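Local coordinates for putative uncharacterized protein (Actinomyces odontolyticus, PDB 3UP9) that probably binds L-methionine, or a close analogue, as a membrane-anchored NlpA-family lipoprotein, closing two lobes around the amino acid for uptake, at residues A[84-89]-A[239-244]; A[62-67]-A[200-205]; A[88-93]-A[170-175]; A[9-14]-A[57-62]. One frame throughout, in Å; residues are numbered along the deposited sequence. Where two conformers were deposited one is given.

Interaction 1 (A[84-89]-A[239-244]); sequences GIHLEP and GSVIPA. With MSE (selenomethionine), chain B.
Leu87 O is held twice from the other strand: Ile242 N donates a nearly straight bond of 2.8 Å (172° at the hydrogen), and Val241 CA adds a CA-H...O contact. Leu87 N returns the bond to Ile242 O. Further on, Ala244 N reaches Ile85 O at 2.9 Å. The Ile242 side chain crosses Pro89 at about a right angle, its CD1 3.8 Å from Pro89 CG. This short antiparallel pair sets the chain's C-terminal strand against strand 86-87, where the chain leaves one lobe of a type 2 periplasmic-binding-protein fold for the other. Val241 CG1, anti to its own N (chi1 175°), comes obliquely to His86 CD2 at 3.9 Å. His86 then points NE2 at Glu88 OE2, 2.9 Å away; the bond lies in the imidazole plane and uses the oxygen's anti lone pair, so it helps to fix the carboxylate's rotation. The other oxygen, Glu88 OE1, accepts from two donors, Asn176 N and the ligand amine, selenomethionine N, the latter at 2.6 Å.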
loop_
_atom_site.group_PDB
_atom_site.type_symbol
_atom_site.label_atom_id
_atom_site.label_comp_id
_atom_site.label_asym_id
_atom_site.label_seq_id
_atom_site.Cartn_x
_atom_site.Cartn_y
_atom_site.Cartn_z
ATOM N N GLY A 84 -5.923 -8.326 -8.146
ATOM C CA GLY A 84 -6.196 -7.452 -7.021
ATOM C C GLY A 84 -6.853 -8.200 -5.886
ATOM O O GLY A 84 -7.844 -8.925 -6.054
ATOM N N ILE A 85 -6.267 -8.058 -4.730
ATOM C CA ILE A 85 -6.851 -8.612 -3.514
ATOM C C ILE A 85 -7.678 -7.569 -2.744
ATOM O O ILE A 85 -8.825 -7.821 -2.429
ATOM C CB ILE A 85 -5.758 -9.246 -2.626
ATOM C CG1 ILE A 85 -5.116 -10.357 -3.474
ATOM C CG2 ILE A 85 -6.339 -9.770 -1.247
ATOM C CD1 ILE A 85 -3.675 -10.570 -3.078
ATOM N N HIS A 86 -7.074 -6.427 -2.457
ATOM C CA HIS A 86 -7.738 -5.369 -1.763
ATOM C C HIS A 86 -7.137 -4.024 -2.098
ATOM O O HIS A 86 -6.025 -3.935 -2.597
ATOM C CB HIS A 86 -7.635 -5.577 -0.268
ATOM C CG HIS A 86 -6.241 -5.395 0.275
ATOM N ND1 HIS A 86 -5.399 -6.409 0.418
ATOM C CD2 HIS A 86 -5.573 -4.266 0.697
ATOM C CE1 HIS A 86 -4.230 -5.953 0.910
ATOM N NE2 HIS A 86 -4.348 -4.645 1.092
ATOM N N LEU A 87 -7.937 -2.990 -1.834
ATOM C CA LEU A 87 -7.585 -1.619 -1.932
ATOM C C LEU A 87 -7.500 -1.022 -0.526
ATOM O O LEU A 87 -8.320 -1.352 0.358
ATOM C CB LEU A 87 -8.696 -0.906 -2.734
ATOM C CG LEU A 87 -8.642 0.589 -2.933
ATOM C CD1 LEU A 87 -7.528 0.842 -3.949
ATOM C CD2 LEU A 87 -10.016 1.082 -3.429
ATOM N N GLU A 88 -6.500 -0.162 -0.329
ATOM C CA GLU A 88 -6.365 0.684 0.864
ATOM C C GLU A 88 -6.490 2.137 0.446
ATOM O O GLU A 88 -5.503 2.686 -0.051
ATOM C CB GLU A 88 -4.987 0.509 1.511
ATOM C CG GLU A 88 -4.744 -0.762 2.305
ATOM C CD GLU A 88 -3.269 -1.147 2.316
ATOM O OE1 GLU A 88 -2.412 -0.249 2.458
ATOM O OE2 GLU A 88 -2.939 -2.344 2.140
ATOM N N PRO A 89 -7.684 2.766 0.622
ATOM C CA PRO A 89 -7.798 4.145 0.274
ATOM C C PRO A 89 -6.702 5.044 0.929
ATOM O O PRO A 89 -6.372 4.913 2.121
ATOM C CB PRO A 89 -9.224 4.506 0.749
ATOM C CG PRO A 89 -9.986 3.220 0.727
ATOM C CD PRO A 89 -8.948 2.262 1.207
ATOM N N GLY A 239 -13.600 1.171 6.771
ATOM C CA GLY A 239 -13.229 1.647 5.428
ATOM C C GLY A 239 -11.760 1.657 5.029
ATOM O O GLY A 239 -11.434 2.124 3.932
ATOM N N SER A 240 -10.857 1.137 5.877
ATOM C CA SER A 240 -9.398 1.211 5.597
ATOM C C SER A 240 -8.849 0.158 4.636
ATOM O O SER A 240 -7.788 0.352 3.998
ATOM C CB SER A 240 -8.562 1.156 6.897
ATOM O OG SER A 240 -9.110 2.014 7.863
ATOM N N VAL A 241 -9.574 -0.942 4.516
ATOM C CA VAL A 241 -9.132 -2.066 3.700
ATOM C C VAL A 241 -10.397 -2.598 3.055
ATOM O O VAL A 241 -11.292 -3.044 3.748
ATOM C CB VAL A 241 -8.445 -3.180 4.525
ATOM C CG1 VAL A 241 -8.129 -4.349 3.610
ATOM C CG2 VAL A 241 -7.216 -2.654 5.278
ATOM N N ILE A 242 -10.470 -2.530 1.727
ATOM C CA ILE A 242 -11.681 -2.927 0.976
ATOM C C ILE A 242 -11.314 -4.091 0.057
ATOM O O ILE A 242 -10.385 -3.961 -0.719
ATOM C CB ILE A 242 -12.202 -1.706 0.150
ATOM C CG1 ILE A 242 -12.398 -0.469 1.059
ATOM C CG2 ILE A 242 -13.483 -2.015 -0.642
ATOM C CD1 ILE A 242 -12.889 0.766 0.291
ATOM N N PRO A 243 -12.028 -5.237 0.124
ATOM C CA PRO A 243 -11.788 -6.263 -0.873
ATOM C C PRO A 243 -11.914 -5.736 -2.329
ATOM O O PRO A 243 -12.836 -4.964 -2.627
ATOM C CB PRO A 243 -12.948 -7.247 -0.636
ATOM C CG PRO A 243 -13.402 -6.958 0.725
ATOM C CD PRO A 243 -13.264 -5.513 0.872
ATOM N N ALA A 244 -11.068 -6.227 -3.240
ATOM C CA ALA A 244 -11.083 -5.764 -4.646
ATOM C C ALA A 244 -11.679 -6.802 -5.568
ATOM O O ALA A 244 -11.366 -6.798 -6.720
ATOM C CB ALA A 244 -9.676 -5.408 -5.095
HETATM N N MSE B 300 -0.335 -1.085 1.064
HETATM C CA MSE B 300 -0.050 0.106 0.233
HETATM C C MSE B 300 -1.270 0.654 -0.467
HETATM O O MSE B 300 -2.173 -0.134 -0.857
HETATM O OXT MSE B 300 -1.313 1.883 -0.630
HETATM C CB MSE B 300 0.984 -0.229 -0.811
HETATM C CG MSE B 300 1.463 0.993 -1.655
HETATM SE SE MSE B 300 2.755 0.437 -2.957
HETATM C CE MSE B 300 4.168 -0.454 -1.854
HETATM O O HOH W 1 -9.693 -8.846 -8.144
HETATM O O HOH W 2 -6.397 2.770 4.127
#

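Interaction 2 (A[62-67]-A[200-205]); sequences YQTVPY and AVNVLV. With MSE (selenomethionine), chain B.
Thr64 and Asn202 form a non-hydrogen-bonded antiparallel pair, their CA atoms 4.3 Å apart, where strand 59-64 meets strand 201-207 in the first lobe of a type 2 periplasmic-binding-protein fold, beside the ligand. Gln63 CB lies over the centre of the Tyr62 ring and touches selenomethionine CE at 3.8 Å. CG, between the backbone N and the carbonyl carbon (chi1 84°), and CD then pass at about a right angle across Val205; NE2 comes to 3.5 Å from Val205 CG2 and donates to Asn49 OD1 of helix 46-53, while OE1 lies in plane at the edge of the Tyr67 ring. The backbone holds the strands: Val203 N meets Gln63 O at 3.0 Å, and Val65 N donates to Val201 O along a more bent path (137°). Just past that bond Val65 CG2 packs obliquely on Val203 CG1, 3.7 Å away. Thr64 is the N-cap of helix 65-75, its OG1 taking a weak bond from Tyr67 N, while its CG2 touches both Ala200 O (3.4 Å) and selenomethionine O. Tyr67 lays one ring face over the methyl CE of the ligand, and the selenium, SE, rests 3.4 Å from Tyr67 CB. At the ligand's other end, Asn202 OD1 accepts a hydrogen bond from His18 NE2 and a weak one from the amine, and Asn202 ND2 donates to selenomethionine O at 2.9 Å.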
loop_
_atom_site.group_PDB
_atom_site.type_symbol
_atom_site.label_atom_id
_atom_site.label_comp_id
_atom_site.label_asym_id
_atom_site.label_seq_id
_atom_site.Cartn_x
_atom_site.Cartn_y
_atom_site.Cartn_z
ATOM N N TYR A 62 2.412 -6.920 -0.583
ATOM C CA TYR A 62 2.479 -5.603 0.056
ATOM C C TYR A 62 2.264 -4.439 -0.901
ATOM O O TYR A 62 2.088 -3.349 -0.441
ATOM C CB TYR A 62 3.836 -5.401 0.752
ATOM C CG TYR A 62 4.952 -4.920 -0.148
ATOM C CD1 TYR A 62 5.605 -5.790 -1.007
ATOM C CD2 TYR A 62 5.356 -3.605 -0.138
ATOM C CE1 TYR A 62 6.629 -5.362 -1.847
ATOM C CE2 TYR A 62 6.355 -3.181 -0.972
ATOM C CZ TYR A 62 6.984 -4.055 -1.844
ATOM O OH TYR A 62 8.003 -3.607 -2.656
ATOM N N GLN A 63 2.311 -4.672 -2.219
ATOM C CA GLN A 63 2.400 -3.591 -3.166
ATOM C C GLN A 63 1.208 -3.516 -4.143
ATOM O O GLN A 63 0.473 -4.483 -4.333
ATOM C CB GLN A 63 3.741 -3.638 -3.890
ATOM C CG GLN A 63 3.818 -4.560 -5.067
ATOM C CD GLN A 63 5.238 -4.819 -5.477
ATOM O OE1 GLN A 63 5.871 -3.950 -6.054
ATOM N NE2 GLN A 63 5.744 -6.013 -5.183
ATOM N N THR A 64 1.026 -2.330 -4.702
ATOM C CA THR A 64 -0.062 -1.990 -5.566
ATOM C C THR A 64 0.464 -2.189 -6.970
ATOM O O THR A 64 1.657 -2.197 -7.207
ATOM C CB THR A 64 -0.553 -0.510 -5.361
ATOM O OG1 THR A 64 0.517 0.430 -5.700
ATOM C CG2 THR A 64 -1.034 -0.251 -3.901
ATOM N N VAL A 65 -0.469 -2.334 -7.903
ATOM C CA VAL A 65 -0.173 -2.565 -9.304
ATOM C C VAL A 65 0.623 -1.417 -9.897
ATOM O O VAL A 65 1.597 -1.671 -10.579
ATOM C CB VAL A 65 -1.447 -2.987 -10.111
ATOM C CG1 VAL A 65 -1.310 -2.681 -11.628
ATOM C CG2 VAL A 65 -1.746 -4.465 -9.872
ATOM N N PRO A 66 0.239 -0.157 -9.645
ATOM C CA PRO A 66 1.059 0.941 -10.133
ATOM C C PRO A 66 2.495 1.047 -9.562
ATOM O O PRO A 66 3.434 1.382 -10.295
ATOM C CB PRO A 66 0.234 2.181 -9.775
ATOM C CG PRO A 66 -1.185 1.703 -9.637
ATOM C CD PRO A 66 -1.016 0.336 -9.034
ATOM N N TYR A 67 2.671 0.783 -8.280
ATOM C CA TYR A 67 3.985 0.756 -7.689
ATOM C C TYR A 67 4.833 -0.349 -8.327
ATOM O O TYR A 67 6.018 -0.119 -8.641
ATOM C CB TYR A 67 3.858 0.548 -6.172
ATOM C CG TYR A 67 5.186 0.417 -5.465
ATOM C CD1 TYR A 67 5.863 -0.808 -5.434
ATOM C CD2 TYR A 67 5.762 1.498 -4.823
ATOM C CE1 TYR A 67 7.081 -0.934 -4.779
ATOM C CE2 TYR A 67 6.976 1.361 -4.167
ATOM C CZ TYR A 67 7.644 0.149 -4.160
ATOM O OH TYR A 67 8.902 0.017 -3.551
ATOM N N ALA A 200 -5.049 1.246 -7.678
ATOM C CA ALA A 200 -4.070 0.871 -6.657
ATOM C C ALA A 200 -4.459 -0.348 -5.835
ATOM O O ALA A 200 -4.370 -0.336 -4.579
ATOM C CB ALA A 200 -3.737 2.054 -5.732
ATOM N N VAL A 201 -4.820 -1.428 -6.529
ATOM C CA VAL A 201 -5.110 -2.693 -5.859
ATOM C C VAL A 201 -3.799 -3.430 -5.510
ATOM O O VAL A 201 -2.810 -3.437 -6.261
ATOM C CB VAL A 201 -6.035 -3.591 -6.709
ATOM C CG1 VAL A 201 -7.398 -2.921 -6.900
ATOM C CG2 VAL A 201 -5.391 -3.940 -8.052
ATOM N N ASN A 202 -3.834 -4.093 -4.361
ATOM C CA ASN A 202 -2.712 -4.828 -3.810
ATOM C C ASN A 202 -2.634 -6.276 -4.296
ATOM O O ASN A 202 -3.595 -7.006 -4.230
ATOM C CB ASN A 202 -2.809 -4.845 -2.276
ATOM C CG ASN A 202 -2.456 -3.526 -1.653
ATOM O OD1 ASN A 202 -1.344 -3.357 -1.118
ATOM N ND2 ASN A 202 -3.419 -2.588 -1.673
ATOM N N VAL A 203 -1.456 -6.694 -4.738
ATOM C CA VAL A 203 -1.284 -7.963 -5.426
ATOM C C VAL A 203 -0.166 -8.808 -4.841
ATOM O O VAL A 203 0.758 -8.290 -4.215
ATOM C CB VAL A 203 -1.070 -7.718 -6.971
ATOM C CG1 VAL A 203 -2.383 -7.260 -7.609
ATOM C CG2 VAL A 203 0.040 -6.713 -7.214
ATOM N N LEU A 204 -0.298 -10.128 -5.036
ATOM C CA LEU A 204 0.758 -11.120 -4.725
ATOM C C LEU A 204 1.760 -11.003 -5.866
ATOM O O LEU A 204 1.346 -10.936 -7.028
ATOM C CB LEU A 204 0.197 -12.574 -4.657
ATOM C CG LEU A 204 1.209 -13.641 -4.240
ATOM C CD1 LEU A 204 1.527 -13.611 -2.761
ATOM C CD2 LEU A 204 0.653 -15.011 -4.585
ATOM N N VAL A 205 3.050 -10.902 -5.554
ATOM C CA VAL A 205 4.093 -10.761 -6.597
ATOM C C VAL A 205 5.105 -11.834 -6.329
ATOM O O VAL A 205 5.426 -12.105 -5.183
ATOM C CB VAL A 205 4.735 -9.328 -6.654
ATOM C CG1 VAL A 205 5.893 -9.252 -7.650
ATOM C CG2 VAL A 205 3.680 -8.265 -6.901
HETATM N N MSE B 300 -0.335 -1.085 1.064
HETATM C CA MSE B 300 -0.050 0.106 0.233
HETATM C C MSE B 300 -1.270 0.654 -0.467
HETATM O O MSE B 300 -2.173 -0.134 -0.857
HETATM O OXT MSE B 300 -1.313 1.883 -0.630
HETATM C CB MSE B 300 0.984 -0.229 -0.811
HETATM C CG MSE B 300 1.463 0.993 -1.655
HETATM SE SE MSE B 300 2.755 0.437 -2.957
HETATM C CE MSE B 300 4.168 -0.454 -1.854
HETATM O O HOH W 3 3.088 -7.439 -3.344
#

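Interaction 3 (A[88-93]-A[170-175]). With MSE (selenomethionine), chain B.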
loop_
_atom_site.group_PDB
_atom_site.type_symbol
_atom_site.label_atom_id
_atom_site.label_comp_id
_atom_site.label_asym_id
_atom_site.label_seq_id
_atom_site.Cartn_x
_atom_site.Cartn_y
_atom_site.Cartn_z
ATOM N N GLU A 88 -6.500 -0.162 -0.329
ATOM C CA GLU A 88 -6.365 0.684 0.864
ATOM C C GLU A 88 -6.490 2.137 0.446
ATOM O O GLU A 88 -5.503 2.686 -0.051
ATOM C CB GLU A 88 -4.987 0.509 1.511
ATOM C CG GLU A 88 -4.744 -0.762 2.305
ATOM C CD GLU A 88 -3.269 -1.147 2.316
ATOM O OE1 GLU A 88 -2.412 -0.249 2.458
ATOM O OE2 GLU A 88 -2.939 -2.344 2.140
ATOM N N PRO A 89 -7.684 2.766 0.622
ATOM C CA PRO A 89 -7.798 4.145 0.274
ATOM C C PRO A 89 -6.702 5.044 0.929
ATOM O O PRO A 89 -6.372 4.913 2.121
ATOM C CB PRO A 89 -9.224 4.506 0.749
ATOM C CG PRO A 89 -9.986 3.220 0.727
ATOM C CD PRO A 89 -8.948 2.262 1.207
ATOM N N LEU A 90 -6.121 5.927 0.121
ATOM C CA LEU A 90 -5.092 6.826 0.594
ATOM C C LEU A 90 -5.772 7.949 1.343
ATOM O O LEU A 90 -6.864 8.421 0.943
ATOM C CB LEU A 90 -4.259 7.344 -0.574
ATOM C CG LEU A 90 -2.953 8.073 -0.263
ATOM C CD1 LEU A 90 -1.929 7.194 0.510
ATOM C CD2 LEU A 90 -2.408 8.653 -1.570
ATOM N N GLY A 91 -5.167 8.361 2.451
ATOM C CA GLY A 91 -5.739 9.440 3.235
ATOM C C GLY A 91 -4.775 10.576 3.542
ATOM O O GLY A 91 -3.557 10.414 3.543
ATOM N N VAL A 92 -5.361 11.737 3.767
ATOM C CA VAL A 92 -4.716 12.889 4.341
ATOM C C VAL A 92 -5.068 12.781 5.805
ATOM O O VAL A 92 -6.246 12.590 6.175
ATOM C CB VAL A 92 -5.229 14.211 3.749
ATOM C CG1 VAL A 92 -4.528 15.393 4.436
ATOM C CG2 VAL A 92 -5.027 14.225 2.234
ATOM N N PHE A 93 -4.026 12.826 6.618
ATOM C CA PHE A 93 -4.135 12.763 8.042
ATOM C C PHE A 93 -3.525 13.989 8.638
ATOM O O PHE A 93 -2.747 14.675 7.998
ATOM C CB PHE A 93 -3.411 11.497 8.545
ATOM C CG PHE A 93 -4.031 10.217 8.041
ATOM C CD1 PHE A 93 -3.666 9.671 6.817
ATOM C CD2 PHE A 93 -5.010 9.574 8.775
ATOM C CE1 PHE A 93 -4.238 8.486 6.358
ATOM C CE2 PHE A 93 -5.589 8.392 8.316
ATOM C CZ PHE A 93 -5.178 7.837 7.123
ATOM N N TYR A 170 -0.164 18.478 8.004
ATOM C CA TYR A 170 -0.843 17.322 7.422
ATOM C C TYR A 170 0.201 16.371 6.939
ATOM O O TYR A 170 1.335 16.773 6.734
ATOM C CB TYR A 170 -1.723 17.697 6.190
ATOM C CG TYR A 170 -2.712 18.792 6.472
ATOM C CD1 TYR A 170 -2.320 20.117 6.422
ATOM C CD2 TYR A 170 -3.976 18.514 6.854
ATOM C CE1 TYR A 170 -3.188 21.130 6.750
ATOM C CE2 TYR A 170 -4.857 19.522 7.162
ATOM C CZ TYR A 170 -4.473 20.840 7.121
ATOM O OH TYR A 170 -5.369 21.881 7.407
ATOM N N ALA A 171 -0.185 15.121 6.706
ATOM C CA ALA A 171 0.688 14.198 5.933
ATOM C C ALA A 171 -0.189 13.282 5.099
ATOM O O ALA A 171 -1.276 12.938 5.558
ATOM C CB ALA A 171 1.590 13.396 6.867
ATOM N N VAL A 172 0.235 12.924 3.886
ATOM C CA VAL A 172 -0.503 11.923 3.073
ATOM C C VAL A 172 0.073 10.539 3.361
ATOM O O VAL A 172 1.267 10.345 3.254
ATOM C CB VAL A 172 -0.490 12.248 1.547
ATOM C CG1 VAL A 172 -1.461 11.331 0.802
ATOM C CG2 VAL A 172 -0.850 13.751 1.324
ATOM N N ILE A 173 -0.778 9.572 3.732
ATOM C CA ILE A 173 -0.304 8.346 4.322
ATOM C C ILE A 173 -1.054 7.113 3.800
ATOM O O ILE A 173 -2.239 6.969 4.047
ATOM C CB ILE A 173 -0.412 8.341 5.860
ATOM C CG1 ILE A 173 0.117 9.643 6.505
ATOM C CG2 ILE A 173 0.315 7.112 6.429
ATOM C CD1 ILE A 173 0.263 9.579 8.046
ATOM N N ASN A 174 -0.321 6.176 3.169
ATOM C CA ASN A 174 -0.854 4.898 2.726
ATOM C C ASN A 174 -1.423 4.108 3.877
ATOM O O ASN A 174 -0.882 4.136 5.036
ATOM C CB ASN A 174 0.253 4.072 2.033
ATOM C CG ASN A 174 0.830 4.757 0.783
ATOM O OD1 ASN A 174 1.594 5.733 0.865
ATOM N ND2 ASN A 174 0.459 4.247 -0.371
ATOM N N GLY A 175 -2.481 3.354 3.585
ATOM C CA GLY A 175 -3.162 2.520 4.607
ATOM C C GLY A 175 -2.290 1.694 5.535
ATOM O O GLY A 175 -2.425 1.811 6.744
HETATM N N MSE B 300 -0.335 -1.085 1.064
HETATM C CA MSE B 300 -0.050 0.106 0.233
HETATM C C MSE B 300 -1.270 0.654 -0.467
HETATM O O MSE B 300 -2.173 -0.134 -0.857
HETATM O OXT MSE B 300 -1.313 1.883 -0.630
HETATM C CB MSE B 300 0.984 -0.229 -0.811
HETATM C CG MSE B 300 1.463 0.993 -1.655
HETATM SE SE MSE B 300 2.755 0.437 -2.957
HETATM C CE MSE B 300 4.168 -0.454 -1.854
HETATM O O HOH W 4 -3.163 3.480 0.781
HETATM O O HOH W 5 -4.703 5.655 4.207
#
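Leu90 drops CD2 onto Val172 CG1 at 3.7 Å, the two side chains crossing at about a right angle; CG anti to N (chi1 -168°) carries CD1 on to the start of Asn174, 3.3 Å from its N. Val92 CG2 meets Val172 CG2 on one face, and Val92 CG1 comes obliquely to Tyr170 CD2. Phe93 and Ile173 occupy the other face: ring atom CD1 is 3.6 Å from Ile173 CB, while Ile173 O lies at the ring's edge. Phe93 N and Ala171 O, and Ala171 N and Phe93 O, join the strands antiparallel, each bond 2.9 Å long. These strands lie side by side in the five-stranded sheet of the second lobe; strand 170-173 runs into the ligand cleft and strand 91-93 runs out of it. There Asn174 ND2 gives a straight bond to selenomethionine OXT (3.0 Å, 174°). One water ties Glu88 O, Gly175 N and that same oxygen together. Gly175 CA packs 3.6 Å from Glu88 OE1. With an alanine in place of Glu88, the ligand amine, Asn176 N and His86 NE2 would probably be left without their carboxylate acceptor.

Interaction 4 (A[9-14]-A[57-62]); sequences LTVGAT and LDANFY. With MSE (selenomethionine), chain B.
The Tyr62 ring, whose CB is touched across the strands by Thr14 OG1 at 3.9 Å, has Asn60 CG in plane at its edge and selenomethionine CE oblique to it. Its CG stands between the backbone N and the carbonyl carbon (chi1 84°), which turns the ring away from strand 9-13. The Phe61 ring leads away on the other side of the sheet to an edge-to-face meeting with His18. At the far end the flat group is the Asp58 carboxylate: Thr10 N meets OD2 on its anti side, 23° out of the plane, at 3.0 Å. The same oxygen forms a salt bridge with Lys212. Thr10 O in turn is gripped by two donors, Asp58 N at 2.8 Å and Ala59 N at 3.3 Å. A leucine in place of Asp58 would probably leave Thr10 N without its acceptor and the charge of Lys212 without its mate. The ladder runs on through Gly12 N to Ala59 O and Phe61 N to Gly12 O. Leu57 CD2 lies over Gly12, 3.5 Å from its N, where a side chain on Gly12 would clash with Leu57 CD1. One water links Thr14 OG1, Tyr62 O and the ligand amine. Parallel strands 7-13 and 59-64, with strand 35-41 beyond 7-13 and helices 15-28 and 46-53 in the connections, form the beta-alpha-beta core that opens a lobe of type 2 periplasmic binding proteins.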
loop_
_atom_site.group_PDB
_atom_site.type_symbol
_atom_site.label_atom_id
_atom_site.label_comp_id
_atom_site.label_asym_id
_atom_site.label_seq_id
_atom_site.Cartn_x
_atom_site.Cartn_y
_atom_site.Cartn_z
ATOM N N LEU A 9 6.287 -21.833 1.618
ATOM C CA LEU A 9 6.488 -20.583 0.880
ATOM C C LEU A 9 6.883 -19.440 1.797
ATOM O O LEU A 9 6.113 -19.102 2.656
ATOM C CB LEU A 9 5.206 -20.155 0.177
ATOM C CG LEU A 9 4.643 -20.878 -1.013
ATOM C CD1 LEU A 9 3.334 -20.191 -1.411
ATOM C CD2 LEU A 9 5.608 -20.792 -2.166
ATOM N N THR A 10 8.053 -18.820 1.592
ATOM C CA THR A 10 8.427 -17.640 2.360
ATOM C C THR A 10 7.786 -16.414 1.648
ATOM O O THR A 10 8.065 -16.127 0.458
ATOM C CB THR A 10 9.989 -17.579 2.592
ATOM O OG1 THR A 10 10.469 -18.865 3.025
ATOM C CG2 THR A 10 10.368 -16.558 3.669
ATOM N N VAL A 11 6.869 -15.734 2.343
ATOM C CA VAL A 11 6.177 -14.607 1.795
ATOM C C VAL A 11 6.405 -13.374 2.678
ATOM O O VAL A 11 6.103 -13.410 3.886
ATOM C CB VAL A 11 4.649 -14.836 1.708
ATOM C CG1 VAL A 11 4.018 -13.682 0.953
ATOM C CG2 VAL A 11 4.313 -16.161 1.038
ATOM N N GLY A 12 6.929 -12.291 2.066
ATOM C CA GLY A 12 7.127 -11.021 2.724
ATOM C C GLY A 12 5.910 -10.120 2.645
ATOM O O GLY A 12 5.249 -10.062 1.628
ATOM N N ALA A 13 5.592 -9.419 3.725
ATOM C CA ALA A 13 4.319 -8.701 3.806
ATOM C C ALA A 13 4.460 -7.589 4.799
ATOM O O ALA A 13 5.167 -7.741 5.784
ATOM C CB ALA A 13 3.200 -9.635 4.221
ATOM N N THR A 14 3.800 -6.460 4.551
ATOM C CA THR A 14 3.704 -5.400 5.579
ATOM C C THR A 14 2.765 -5.909 6.675
ATOM O O THR A 14 1.916 -6.783 6.445
ATOM C CB THR A 14 3.270 -4.026 4.994
ATOM O OG1 THR A 14 2.198 -4.226 4.051
ATOM C CG2 THR A 14 4.493 -3.307 4.341
ATOM N N LEU A 57 12.829 -14.549 -0.678
ATOM C CA LEU A 57 11.409 -14.710 -0.591
ATOM C C LEU A 57 10.965 -15.430 -1.834
ATOM O O LEU A 57 11.527 -15.289 -2.908
ATOM C CB LEU A 57 10.689 -13.345 -0.536
ATOM C CG LEU A 57 10.871 -12.391 0.613
ATOM C CD1 LEU A 57 10.281 -11.014 0.263
ATOM C CD2 LEU A 57 10.340 -13.009 1.910
ATOM N N ASP A 58 9.920 -16.205 -1.679
ATOM C CA ASP A 58 9.235 -16.845 -2.801
ATOM C C ASP A 58 8.215 -15.890 -3.422
ATOM O O ASP A 58 7.984 -15.942 -4.624
ATOM C CB ASP A 58 8.553 -18.134 -2.343
ATOM C CG ASP A 58 9.546 -19.242 -1.951
ATOM O OD1 ASP A 58 10.498 -19.509 -2.734
ATOM O OD2 ASP A 58 9.346 -19.888 -0.880
ATOM N N ALA A 59 7.610 -15.032 -2.613
ATOM C CA ALA A 59 6.552 -14.120 -3.062
ATOM C C ALA A 59 6.557 -12.965 -2.084
ATOM O O ALA A 59 7.109 -13.090 -1.016
ATOM C CB ALA A 59 5.176 -14.800 -3.114
ATOM N N ASN A 60 5.988 -11.831 -2.444
ATOM C CA ASN A 60 5.651 -10.804 -1.451
ATOM C C ASN A 60 4.209 -10.353 -1.687
ATOM O O ASN A 60 3.648 -10.531 -2.759
ATOM C CB ASN A 60 6.667 -9.625 -1.352
ATOM C CG ASN A 60 6.782 -8.795 -2.628
ATOM O OD1 ASN A 60 5.776 -8.499 -3.275
ATOM N ND2 ASN A 60 8.025 -8.385 -2.974
ATOM N N PHE A 61 3.614 -9.809 -0.643
ATOM C CA PHE A 61 2.242 -9.341 -0.680
ATOM C C PHE A 61 2.189 -8.039 0.120
ATOM O O PHE A 61 2.037 -8.058 1.337
ATOM C CB PHE A 61 1.256 -10.403 -0.142
ATOM C CG PHE A 61 -0.153 -9.916 -0.049
ATOM C CD1 PHE A 61 -0.740 -9.213 -1.106
ATOM C CD2 PHE A 61 -0.894 -10.128 1.116
ATOM C CE1 PHE A 61 -2.052 -8.750 -1.003
ATOM C CE2 PHE A 61 -2.216 -9.681 1.223
ATOM C CZ PHE A 61 -2.794 -8.974 0.170
ATOM N N TYR A 62 2.412 -6.920 -0.583
ATOM C CA TYR A 62 2.479 -5.603 0.056
ATOM C C TYR A 62 2.264 -4.439 -0.901
ATOM O O TYR A 62 2.088 -3.349 -0.441
ATOM C CB TYR A 62 3.836 -5.401 0.752
ATOM C CG TYR A 62 4.952 -4.920 -0.148
ATOM C CD1 TYR A 62 5.605 -5.790 -1.007
ATOM C CD2 TYR A 62 5.356 -3.605 -0.138
ATOM C CE1 TYR A 62 6.629 -5.362 -1.847
ATOM C CE2 TYR A 62 6.355 -3.181 -0.972
ATOM C CZ TYR A 62 6.984 -4.055 -1.844
ATOM O OH TYR A 62 8.003 -3.607 -2.656
HETATM N N MSE B 300 -0.335 -1.085 1.064
HETATM C CA MSE B 300 -0.050 0.106 0.233
HETATM C C MSE B 300 -1.270 0.654 -0.467
HETATM O O MSE B 300 -2.173 -0.134 -0.857
HETATM O OXT MSE B 300 -1.313 1.883 -0.630
HETATM C CB MSE B 300 0.984 -0.229 -0.811
HETATM C CG MSE B 300 1.463 0.993 -1.655
HETATM SE SE MSE B 300 2.755 0.437 -2.957
HETATM C CE MSE B 300 4.168 -0.454 -1.854
HETATM O O HOH W 6 12.101 -20.263 1.138
HETATM O O HOH W 7 1.833 -2.234 2.097
#

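Along the chain interaction 4 closes first; interaction 3 is nested inside the loop closed by interaction 2, and interactions 1 and 2 cross. Interactions 4, 2 and 1 follow one another through a single mixed sheet: 4 and 2 share strand 59-64, with centres about 12 Å apart, while strand 201-207 joins 2 to strand 86-87 of interaction 1, whose centre is about 11 Å from that of interaction 2. Interaction 3 belongs to the other sheet, its centre about 23 Å from that of interaction 4, yet shares Glu88 and Pro89 with interaction 1, where the chain passes between lobes. All four touch the selenomethionine or its water shell, consistent with a ligand held between two lobes.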